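Local atomic coordinates of two-domain protein containing predicted PHP-like metal-dependent phosphoesterase (Bacteroides vulgatus ATCC 8482, PDB entry 3E38), a protein that binds three zinc ions in a PHP-like domain and is probably a metal-dependent phosphoesterase, perhaps an exonuclease acting on DNA or RNA. Residues B[21-26]-B[212-217]; B[133-138]-B[164-169]; B[168-173]-B[192-197]. One frame throughout, in Å; residues are numbered along the deposited sequence.

Interaction 1 (B[21-26]-B[212-217]); sequences CDFHMH and TMTFVF. With ZN (zinc ion), chain I.
C21 and T214 make an antiparallel hydrogen-bonded pair between strand 17-22 and strand 213-218, two neighbours in the mixed sheet of the PHP-like domain. The tight part of the contact is here. C21 N gives its hydrogen to T214 O, and T214 N returns one to C21 O, each bond 2.8 Å long; the first approaches within the carbonyl plane, the second almost in line with the C=O bond. On the face that carries the C21 and T214 side chains, V216 fills in the packing: its CG2 branch stands 3.7 Å from C21 SG and 3.9 Å from F23 CZ. That methyl lies at the edge of the phenyl ring, close to its plane, while the F23 and T214 side chains cross at about a right angle. I226 and L230 of helix 223-231 also pack on F23.

Past this one pair the two chains part, and the contact becomes loose. D22 and T212 barely meet, and their polar ends look elsewhere: D22 OD2 to S193 and R211, T212 OG1 to G171. H24 and H26 have left the neighbouring strand altogether and run on to the metal. CG of H24 is anti to the backbone N (chi1 -170°), that of H26 beside it (chi1 -57°), and both rings bind the same zinc through NE2, each at 2.2 Å.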
loop_
_atom_site.group_PDB
_atom_site.type_symbol
_atom_site.label_atom_id
_atom_site.label_comp_id
_atom_site.label_asym_id
_atom_site.label_seq_id
_atom_site.Cartn_x
_atom_site.Cartn_y
_atom_site.Cartn_z
ATOM N N CYS B 21 18.186 -5.414 -16.231
ATOM C CA CYS B 21 17.769 -5.202 -17.612
ATOM C C CYS B 21 16.473 -5.886 -18.023
ATOM O O CYS B 21 16.126 -6.946 -17.483
ATOM C CB CYS B 21 18.895 -5.674 -18.543
ATOM S SG CYS B 21 20.547 -5.092 -18.075
ATOM N N ASP B 22 15.764 -5.225 -18.952
ATOM C CA ASP B 22 14.499 -5.712 -19.566
ATOM C C ASP B 22 14.676 -5.689 -21.081
ATOM O O ASP B 22 14.660 -4.634 -21.729
ATOM C CB ASP B 22 13.309 -4.880 -19.104
ATOM C CG ASP B 22 11.973 -5.499 -19.446
ATOM O OD1 ASP B 22 11.977 -6.630 -19.973
ATOM O OD2 ASP B 22 10.924 -4.846 -19.161
ATOM N N PHE B 23 14.858 -6.871 -21.645
ATOM C CA PHE B 23 15.238 -6.985 -23.058
ATOM C C PHE B 23 14.083 -7.246 -24.008
ATOM O O PHE B 23 14.275 -7.714 -25.122
ATOM C CB PHE B 23 16.266 -8.116 -23.200
ATOM C CG PHE B 23 17.564 -7.880 -22.451
ATOM C CD1 PHE B 23 18.345 -6.774 -22.735
ATOM C CD2 PHE B 23 18.021 -8.792 -21.532
ATOM C CE1 PHE B 23 19.529 -6.577 -22.107
ATOM C CE2 PHE B 23 19.218 -8.596 -20.883
ATOM C CZ PHE B 23 19.964 -7.487 -21.165
ATOM N N HIS B 24 12.878 -6.977 -23.534
ATOM C CA HIS B 24 11.672 -7.317 -24.297
ATOM C C HIS B 24 10.468 -6.526 -23.838
ATOM O O HIS B 24 9.944 -6.691 -22.749
ATOM C CB HIS B 24 11.397 -8.812 -24.115
ATOM C CG HIS B 24 10.349 -9.374 -25.013
ATOM N ND1 HIS B 24 10.253 -10.728 -25.254
ATOM C CD2 HIS B 24 9.410 -8.786 -25.785
ATOM C CE1 HIS B 24 9.269 -10.956 -26.100
ATOM N NE2 HIS B 24 8.735 -9.798 -26.437
HETATM N N MSE B 25 10.053 -5.629 -24.701
HETATM C CA MSE B 25 8.913 -4.795 -24.415
HETATM C C MSE B 25 8.400 -4.150 -25.682
HETATM O O MSE B 25 9.086 -4.158 -26.709
HETATM C CB MSE B 25 9.300 -3.743 -23.394
HETATM C CG MSE B 25 10.274 -2.734 -23.893
HETATM SE SE MSE B 25 10.956 -1.590 -22.456
HETATM C CE MSE B 25 11.734 -2.977 -21.410
ATOM N N HIS B 26 7.235 -3.525 -25.532
ATOM C CA HIS B 26 6.475 -2.935 -26.636
ATOM C C HIS B 26 5.848 -1.593 -26.416
ATOM O O HIS B 26 5.558 -1.213 -25.308
ATOM C CB HIS B 26 5.367 -3.900 -27.021
ATOM C CG HIS B 26 5.879 -5.252 -27.387
ATOM N ND1 HIS B 26 6.204 -5.608 -28.678
ATOM C CD2 HIS B 26 6.153 -6.325 -26.615
ATOM C CE1 HIS B 26 6.623 -6.862 -28.686
ATOM N NE2 HIS B 26 6.584 -7.323 -27.443
ATOM N N THR B 212 9.288 -8.626 -14.237
ATOM C CA THR B 212 10.214 -9.725 -14.519
ATOM C C THR B 212 11.387 -9.152 -15.288
ATOM O O THR B 212 11.243 -8.346 -16.193
ATOM C CB THR B 212 9.496 -10.828 -15.290
ATOM O OG1 THR B 212 8.463 -11.317 -14.438
ATOM C CG2 THR B 212 10.424 -11.969 -15.689
HETATM N N MSE B 213 12.571 -9.518 -14.879
HETATM C CA MSE B 213 13.734 -8.921 -15.499
HETATM C C MSE B 213 14.946 -9.801 -15.454
HETATM O O MSE B 213 14.884 -10.919 -15.015
HETATM C CB MSE B 213 14.067 -7.618 -14.764
HETATM C CG MSE B 213 14.541 -7.834 -13.319
HETATM SE SE MSE B 213 14.872 -6.142 -12.377
HETATM C CE MSE B 213 13.008 -5.565 -12.261
ATOM N N THR B 214 16.061 -9.265 -15.932
ATOM C CA THR B 214 17.341 -10.020 -15.936
ATOM C C THR B 214 18.455 -9.288 -15.225
ATOM O O THR B 214 18.712 -8.103 -15.452
ATOM C CB THR B 214 17.851 -10.359 -17.370
ATOM O OG1 THR B 214 16.839 -11.032 -18.100
ATOM C CG2 THR B 214 19.092 -11.211 -17.342
ATOM N N PHE B 215 19.057 -9.994 -14.290
ATOM C CA PHE B 215 20.268 -9.505 -13.656
ATOM C C PHE B 215 21.437 -9.886 -14.571
ATOM O O PHE B 215 21.636 -11.090 -14.904
ATOM C CB PHE B 215 20.509 -10.092 -12.251
ATOM C CG PHE B 215 19.530 -9.657 -11.227
ATOM C CD1 PHE B 215 18.730 -8.552 -11.452
ATOM C CD2 PHE B 215 19.490 -10.281 -9.980
ATOM C CE1 PHE B 215 17.819 -8.134 -10.494
ATOM C CE2 PHE B 215 18.590 -9.859 -8.997
ATOM C CZ PHE B 215 17.756 -8.793 -9.258
ATOM N N VAL B 216 22.179 -8.860 -14.993
ATOM C CA VAL B 216 23.359 -9.023 -15.854
ATOM C C VAL B 216 24.634 -8.618 -15.107
ATOM O O VAL B 216 24.780 -7.475 -14.647
ATOM C CB VAL B 216 23.236 -8.225 -17.192
ATOM C CG1 VAL B 216 24.402 -8.538 -18.153
ATOM C CG2 VAL B 216 21.900 -8.516 -17.906
ATOM N N PHE B 217 25.564 -9.566 -15.012
ATOM C CA PHE B 217 26.834 -9.338 -14.296
ATOM C C PHE B 217 27.929 -8.954 -15.279
ATOM O O PHE B 217 28.640 -9.788 -15.858
ATOM C CB PHE B 217 27.206 -10.545 -13.450
ATOM C CG PHE B 217 26.065 -11.062 -12.627
ATOM C CD1 PHE B 217 25.679 -10.415 -11.472
ATOM C CD2 PHE B 217 25.357 -12.181 -13.027
ATOM C CE1 PHE B 217 24.621 -10.890 -10.723
ATOM C CE2 PHE B 217 24.326 -12.641 -12.281
ATOM C CZ PHE B 217 23.953 -11.992 -11.128
HETATM ZN ZN ZN I . 6.729 -9.533 -27.271
HETATM O O HOH W 1 6.666 -11.647 -27.289
#

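Interaction 2 (B[133-138]-B[164-169]); sequences MFWNHP and HGIEVA. With ZN (zinc ion), chain H.
M133 O is gripped by two successive backbone donors, just before and at the start of strand 165-170: H164 N at 2.6 Å, nearly in line with the carbonyl, and G165 N in a longer bond of 3.3 Å tilted from the carbonyl plane. H164 also answers with its side chain, for ND1 accepts from M133 N at 2.9 Å exactly in the imidazole plane, and the selenomethionine methyl CE of M133 rests against CE1 of the same ring. The bonds at M133 tie strand 132-135 to the residues leading into strand 165-170, and the parallel ladder carries on through W135 N to G165 O and E167 N to W135 O.

On the face bearing W135 and I166, these two side chains run side by side. The I166 CG2 methyl also reaches P138 CG at 3.6 Å, and P138 CB sits over one face of the W135 indole, toward its rim.

E167 works on the other side. Its chain, extended beyond CG, passes the rim of F134, where F134 CE1 lies 3.6 Å from E167 OE2, near the ring plane, and ends beside N136. E167 OE1 takes the H137 N hydrogen at 2.9 Å on its anti side, 25° out of the carboxylate plane, and a second from N170; OE2 is held by T192 and by H24 ND1. The carboxylate therefore fixes the backbone just where H137 turns to bind zinc through NE2 at 2.2 Å, with E93 and H102 as further ligands. Strand 132-135, helix 152-159 and strand 165-170 form a beta-alpha-beta unit, and the zinc site lies past the C-terminal end of its first strand, as in PHP domains.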
loop_
_atom_site.group_PDB
_atom_site.type_symbol
_atom_site.label_atom_id
_atom_site.label_comp_id
_atom_site.label_asym_id
_atom_site.label_seq_id
_atom_site.Cartn_x
_atom_site.Cartn_y
_atom_site.Cartn_z
HETATM N N MSE B 133 20.597 -13.154 -30.012
HETATM C CA MSE B 133 19.266 -13.719 -30.280
HETATM C C MSE B 133 18.773 -14.696 -29.259
HETATM O O MSE B 133 19.470 -15.637 -28.889
HETATM C CB MSE B 133 19.282 -14.416 -31.655
HETATM C CG MSE B 133 19.262 -13.385 -32.820
HETATM SE SE MSE B 133 19.806 -14.103 -34.521
HETATM C CE MSE B 133 21.728 -14.204 -34.240
ATOM N N PHE B 134 17.535 -14.492 -28.831
ATOM C CA PHE B 134 16.944 -15.447 -27.907
ATOM C C PHE B 134 15.496 -15.825 -28.194
ATOM O O PHE B 134 14.728 -15.071 -28.733
ATOM C CB PHE B 134 17.137 -14.996 -26.456
ATOM C CG PHE B 134 16.518 -13.658 -26.127
ATOM C CD1 PHE B 134 15.202 -13.577 -25.685
ATOM C CD2 PHE B 134 17.268 -12.491 -26.223
ATOM C CE1 PHE B 134 14.638 -12.332 -25.339
ATOM C CE2 PHE B 134 16.723 -11.249 -25.876
ATOM C CZ PHE B 134 15.396 -11.174 -25.437
ATOM N N TRP B 135 15.187 -17.074 -27.879
ATOM C CA TRP B 135 13.831 -17.606 -27.995
ATOM C C TRP B 135 12.905 -17.023 -26.897
ATOM O O TRP B 135 13.175 -17.114 -25.685
ATOM C CB TRP B 135 13.900 -19.130 -27.966
ATOM C CG TRP B 135 12.630 -19.832 -28.168
ATOM C CD1 TRP B 135 11.477 -19.328 -28.686
ATOM C CD2 TRP B 135 12.407 -21.235 -27.974
ATOM N NE1 TRP B 135 10.525 -20.316 -28.777
ATOM C CE2 TRP B 135 11.076 -21.500 -28.352
ATOM C CE3 TRP B 135 13.201 -22.279 -27.510
ATOM C CZ2 TRP B 135 10.513 -22.774 -28.260
ATOM C CZ3 TRP B 135 12.662 -23.544 -27.444
ATOM C CH2 TRP B 135 11.319 -23.781 -27.809
ATOM N N ASN B 136 11.816 -16.401 -27.357
ATOM C CA ASN B 136 10.801 -15.841 -26.466
ATOM C C ASN B 136 9.697 -16.828 -26.066
ATOM O O ASN B 136 9.217 -17.620 -26.859
ATOM C CB ASN B 136 10.116 -14.601 -27.074
ATOM C CG ASN B 136 11.080 -13.528 -27.481
ATOM O OD1 ASN B 136 12.164 -13.400 -26.924
ATOM N ND2 ASN B 136 10.693 -12.751 -28.477
ATOM N N HIS B 137 9.285 -16.708 -24.805
ATOM C CA HIS B 137 8.180 -17.478 -24.250
ATOM C C HIS B 137 7.976 -18.829 -24.915
ATOM O O HIS B 137 6.968 -19.065 -25.538
ATOM C CB HIS B 137 6.872 -16.662 -24.297
ATOM C CG HIS B 137 6.635 -15.913 -25.574
ATOM N ND1 HIS B 137 6.267 -16.529 -26.751
ATOM C CD2 HIS B 137 6.642 -14.580 -25.833
ATOM C CE1 HIS B 137 6.096 -15.612 -27.683
ATOM N NE2 HIS B 137 6.338 -14.427 -27.158
ATOM N N PRO B 138 8.949 -19.717 -24.782
ATOM C CA PRO B 138 8.772 -21.025 -25.390
ATOM C C PRO B 138 7.467 -21.676 -24.939
ATOM O O PRO B 138 6.756 -22.307 -25.713
ATOM C CB PRO B 138 10.009 -21.815 -24.896
ATOM C CG PRO B 138 10.705 -20.919 -23.848
ATOM C CD PRO B 138 10.273 -19.534 -24.160
ATOM N N HIS B 164 21.071 -17.671 -28.788
ATOM C CA HIS B 164 22.103 -17.474 -27.764
ATOM C C HIS B 164 21.540 -17.584 -26.336
ATOM O O HIS B 164 22.269 -17.750 -25.338
ATOM C CB HIS B 164 22.793 -16.139 -27.994
ATOM C CG HIS B 164 23.282 -15.970 -29.396
ATOM N ND1 HIS B 164 22.723 -15.071 -30.279
ATOM C CD2 HIS B 164 24.256 -16.621 -30.079
ATOM C CE1 HIS B 164 23.339 -15.171 -31.443
ATOM N NE2 HIS B 164 24.273 -16.105 -31.349
ATOM N N GLY B 165 20.220 -17.502 -26.279
ATOM C CA GLY B 165 19.495 -17.597 -25.029
ATOM C C GLY B 165 18.068 -17.969 -25.230
ATOM O O GLY B 165 17.589 -18.139 -26.362
ATOM N N ILE B 166 17.417 -18.159 -24.099
ATOM C CA ILE B 166 15.989 -18.468 -24.048
ATOM C C ILE B 166 15.414 -17.787 -22.857
ATOM O O ILE B 166 16.066 -17.713 -21.829
ATOM C CB ILE B 166 15.719 -19.953 -23.847
ATOM C CG1 ILE B 166 16.543 -20.770 -24.814
ATOM C CG2 ILE B 166 14.220 -20.288 -24.004
ATOM C CD1 ILE B 166 16.311 -22.274 -24.630
ATOM N N GLU B 167 14.221 -17.237 -23.034
ATOM C CA GLU B 167 13.467 -16.667 -21.927
ATOM C C GLU B 167 13.004 -17.801 -21.033
ATOM O O GLU B 167 12.353 -18.770 -21.489
ATOM C CB GLU B 167 12.269 -15.876 -22.417
ATOM C CG GLU B 167 12.649 -14.539 -22.998
ATOM C CD GLU B 167 11.422 -13.687 -23.372
ATOM O OE1 GLU B 167 10.336 -14.293 -23.571
ATOM O OE2 GLU B 167 11.561 -12.438 -23.511
ATOM N N VAL B 168 13.425 -17.725 -19.774
ATOM C CA VAL B 168 13.062 -18.744 -18.737
ATOM C C VAL B 168 11.891 -18.206 -17.932
ATOM O O VAL B 168 11.222 -18.910 -17.157
ATOM C CB VAL B 168 14.231 -19.149 -17.794
ATOM C CG1 VAL B 168 15.258 -20.033 -18.571
ATOM C CG2 VAL B 168 14.863 -17.902 -17.075
ATOM N N ALA B 169 11.648 -16.932 -18.177
ATOM C CA ALA B 169 10.571 -16.214 -17.528
ATOM C C ALA B 169 10.179 -14.964 -18.313
ATOM O O ALA B 169 11.008 -14.154 -18.646
ATOM C CB ALA B 169 10.956 -15.889 -16.102
HETATM ZN ZN ZN H . 6.079 -12.765 -28.586
HETATM O O HOH W 1 6.666 -11.647 -27.289
#

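Interaction 3 (B[168-173]-B[192-197]); sequences VANGHL and TSDIHQ. With ZN (zinc ion), chain I; ZN (zinc ion), chain J.
N170 and D194 meet side chain to side chain, next to a short parallel pairing of N170 with T192. The backbone bonds come first. T192 N donates to A169 O at 3.1 Å, and G171 N to T192 O at 2.9 Å, the latter in the carbonyl plane; between them N170 CA brings its hydrogen toward T192 O. Immediately afterwards the chain reverses through a type II' turn from N170 to L173, with G171 at a positive phi of 56°, while the other segment leaves the strand and loops toward the metals.

Across the contact one side-chain bond is made, from N170 to D194. CG of N170 is anti to the backbone N (chi1 -171°), which carries the amide across to D194. N170 ND2 donates to D194 OD2 at 3.0 Å, reaching the carboxylate on its anti side and well out of its plane, and the amide and carboxylate planes stand 67° apart. N170 and T192 also bond to E167. Within the loop itself, S193 OG accepts from I195 N in an ST turn, while a weak bond joins H196 ND1 to D194 O.

Metal bonds form the third group. D194 OD1 binds one zinc at 2.5 Å, in company with H24, H26 and E93, and D194 OD2 lies 2.8 Å from a water that also coordinates that ion. H196 NE2 binds a second zinc at 2.1 Å, beside D31 and H56.

The two carboxylate oxygens of D194 thus divide their work. OD1 ligates the metal, and OD2 is steadied by N170, a second-shell residue that would hold the carboxylate's rotation and, by its N-H, probably draw some negative charge away from the zinc-bound oxygen.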
loop_
_atom_site.group_PDB
_atom_site.type_symbol
_atom_site.label_atom_id
_atom_site.label_comp_id
_atom_site.label_asym_id
_atom_site.label_seq_id
_atom_site.Cartn_x
_atom_site.Cartn_y
_atom_site.Cartn_z
ATOM N N VAL B 168 13.425 -17.725 -19.774
ATOM C CA VAL B 168 13.062 -18.744 -18.737
ATOM C C VAL B 168 11.891 -18.206 -17.932
ATOM O O VAL B 168 11.222 -18.910 -17.157
ATOM C CB VAL B 168 14.231 -19.149 -17.794
ATOM C CG1 VAL B 168 15.258 -20.033 -18.571
ATOM C CG2 VAL B 168 14.863 -17.902 -17.075
ATOM N N ALA B 169 11.648 -16.932 -18.177
ATOM C CA ALA B 169 10.571 -16.214 -17.528
ATOM C C ALA B 169 10.179 -14.964 -18.313
ATOM O O ALA B 169 11.008 -14.154 -18.646
ATOM C CB ALA B 169 10.956 -15.889 -16.102
ATOM N N ASN B 170 8.882 -14.878 -18.614
ATOM C CA ASN B 170 8.249 -13.775 -19.377
ATOM C C ASN B 170 7.010 -13.252 -18.660
ATOM O O ASN B 170 6.001 -13.933 -18.525
ATOM C CB ASN B 170 7.881 -14.261 -20.794
ATOM C CG ASN B 170 7.420 -13.143 -21.726
ATOM O OD1 ASN B 170 6.443 -12.488 -21.444
ATOM N ND2 ASN B 170 8.097 -12.971 -22.880
ATOM N N GLY B 171 7.092 -12.029 -18.198
ATOM C CA GLY B 171 5.979 -11.437 -17.465
ATOM C C GLY B 171 5.656 -12.350 -16.303
ATOM O O GLY B 171 6.503 -12.631 -15.490
ATOM N N HIS B 172 4.421 -12.828 -16.249
ATOM C CA HIS B 172 3.961 -13.678 -15.144
ATOM C C HIS B 172 4.064 -15.155 -15.527
ATOM O O HIS B 172 3.539 -16.003 -14.861
ATOM C CB HIS B 172 2.566 -13.254 -14.711
ATOM C CG HIS B 172 2.519 -11.835 -14.195
ATOM N ND1 HIS B 172 3.172 -11.460 -13.047
ATOM C CD2 HIS B 172 1.957 -10.703 -14.693
ATOM C CE1 HIS B 172 2.979 -10.164 -12.827
ATOM N NE2 HIS B 172 2.240 -9.675 -13.808
ATOM N N LEU B 173 4.819 -15.429 -16.574
ATOM C CA LEU B 173 5.010 -16.838 -17.075
ATOM C C LEU B 173 6.401 -17.351 -16.798
ATOM O O LEU B 173 7.366 -16.799 -17.279
ATOM C CB LEU B 173 4.684 -16.965 -18.584
ATOM C CG LEU B 173 4.834 -18.342 -19.306
ATOM C CD1 LEU B 173 4.031 -19.498 -18.657
ATOM C CD2 LEU B 173 4.477 -18.238 -20.790
ATOM N N THR B 192 12.288 -11.367 -18.919
ATOM C CA THR B 192 11.764 -10.085 -19.398
ATOM C C THR B 192 10.311 -9.857 -19.053
ATOM O O THR B 192 9.624 -10.743 -18.586
ATOM C CB THR B 192 11.914 -9.978 -20.907
ATOM O OG1 THR B 192 10.985 -10.865 -21.510
ATOM C CG2 THR B 192 13.321 -10.381 -21.353
ATOM N N SER B 193 9.876 -8.624 -19.291
ATOM C CA SER B 193 8.521 -8.223 -18.986
ATOM C C SER B 193 7.612 -8.537 -20.158
ATOM O O SER B 193 6.543 -9.064 -19.987
ATOM C CB SER B 193 8.416 -6.728 -18.655
ATOM O OG SER B 193 8.612 -5.893 -19.773
ATOM N N ASP B 194 8.069 -8.241 -21.362
ATOM C CA ASP B 194 7.214 -8.400 -22.529
ATOM C C ASP B 194 6.019 -7.460 -22.348
ATOM O O ASP B 194 4.897 -7.710 -22.784
ATOM C CB ASP B 194 6.788 -9.876 -22.708
ATOM C CG ASP B 194 6.334 -10.170 -24.128
ATOM O OD1 ASP B 194 6.197 -9.178 -24.894
ATOM O OD2 ASP B 194 6.158 -11.372 -24.513
ATOM N N ILE B 195 6.297 -6.343 -21.685
ATOM C CA ILE B 195 5.254 -5.347 -21.363
ATOM C C ILE B 195 4.600 -4.699 -22.568
ATOM O O ILE B 195 5.279 -4.268 -23.468
ATOM C CB ILE B 195 5.791 -4.260 -20.360
ATOM C CG1 ILE B 195 4.625 -3.442 -19.812
ATOM C CG2 ILE B 195 6.950 -3.438 -20.957
ATOM C CD1 ILE B 195 3.785 -4.244 -18.768
ATOM N N HIS B 196 3.256 -4.701 -22.562
ATOM C CA HIS B 196 2.401 -4.006 -23.573
ATOM C C HIS B 196 1.634 -2.877 -22.923
ATOM O O HIS B 196 1.542 -1.770 -23.440
ATOM C CB HIS B 196 1.417 -4.941 -24.275
ATOM C CG HIS B 196 2.065 -6.006 -25.120
ATOM N ND1 HIS B 196 2.877 -6.986 -24.586
ATOM C CD2 HIS B 196 1.993 -6.264 -26.451
ATOM C CE1 HIS B 196 3.293 -7.795 -25.552
ATOM N NE2 HIS B 196 2.755 -7.393 -26.691
ATOM N N GLN B 197 1.106 -3.163 -21.741
ATOM C CA GLN B 197 0.318 -2.199 -20.988
ATOM C C GLN B 197 1.229 -1.214 -20.290
ATOM O O GLN B 197 2.427 -1.368 -20.337
ATOM C CB GLN B 197 -0.478 -2.922 -19.900
ATOM C CG GLN B 197 -1.521 -3.880 -20.373
ATOM C CD GLN B 197 -2.776 -3.193 -20.882
ATOM O OE1 GLN B 197 -2.952 -1.978 -20.740
ATOM N NE2 GLN B 197 -3.657 -3.975 -21.487
HETATM ZN ZN ZN I . 6.729 -9.533 -27.271
HETATM ZN ZN ZN J . 2.999 -8.165 -28.633
HETATM O O HOH W 1 6.666 -11.647 -27.289
#

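How the interactions relate
All three contacts belong to one mixed sheet, whose strands and following loops carry the zinc ligands. Their centres are close: about 9 Å between interactions 1 and 3, about 11 Å between interaction 2 and either of the others. Interactions 2 and 3 follow one another along the chain, sharing V168 and A169 on strand 165-170, and both fall within the long span that interaction 1 bridges from 21-26 to 212-217. Hydrogen bonds involving side chains join neighbouring contacts, with E167, which holds the zinc ligand H24, at the meeting point. One water lies between two of the zinc ions. Ligands far apart in sequence are thereby gathered into one trinuclear site, consistent with a metal-dependent phosphoesterase.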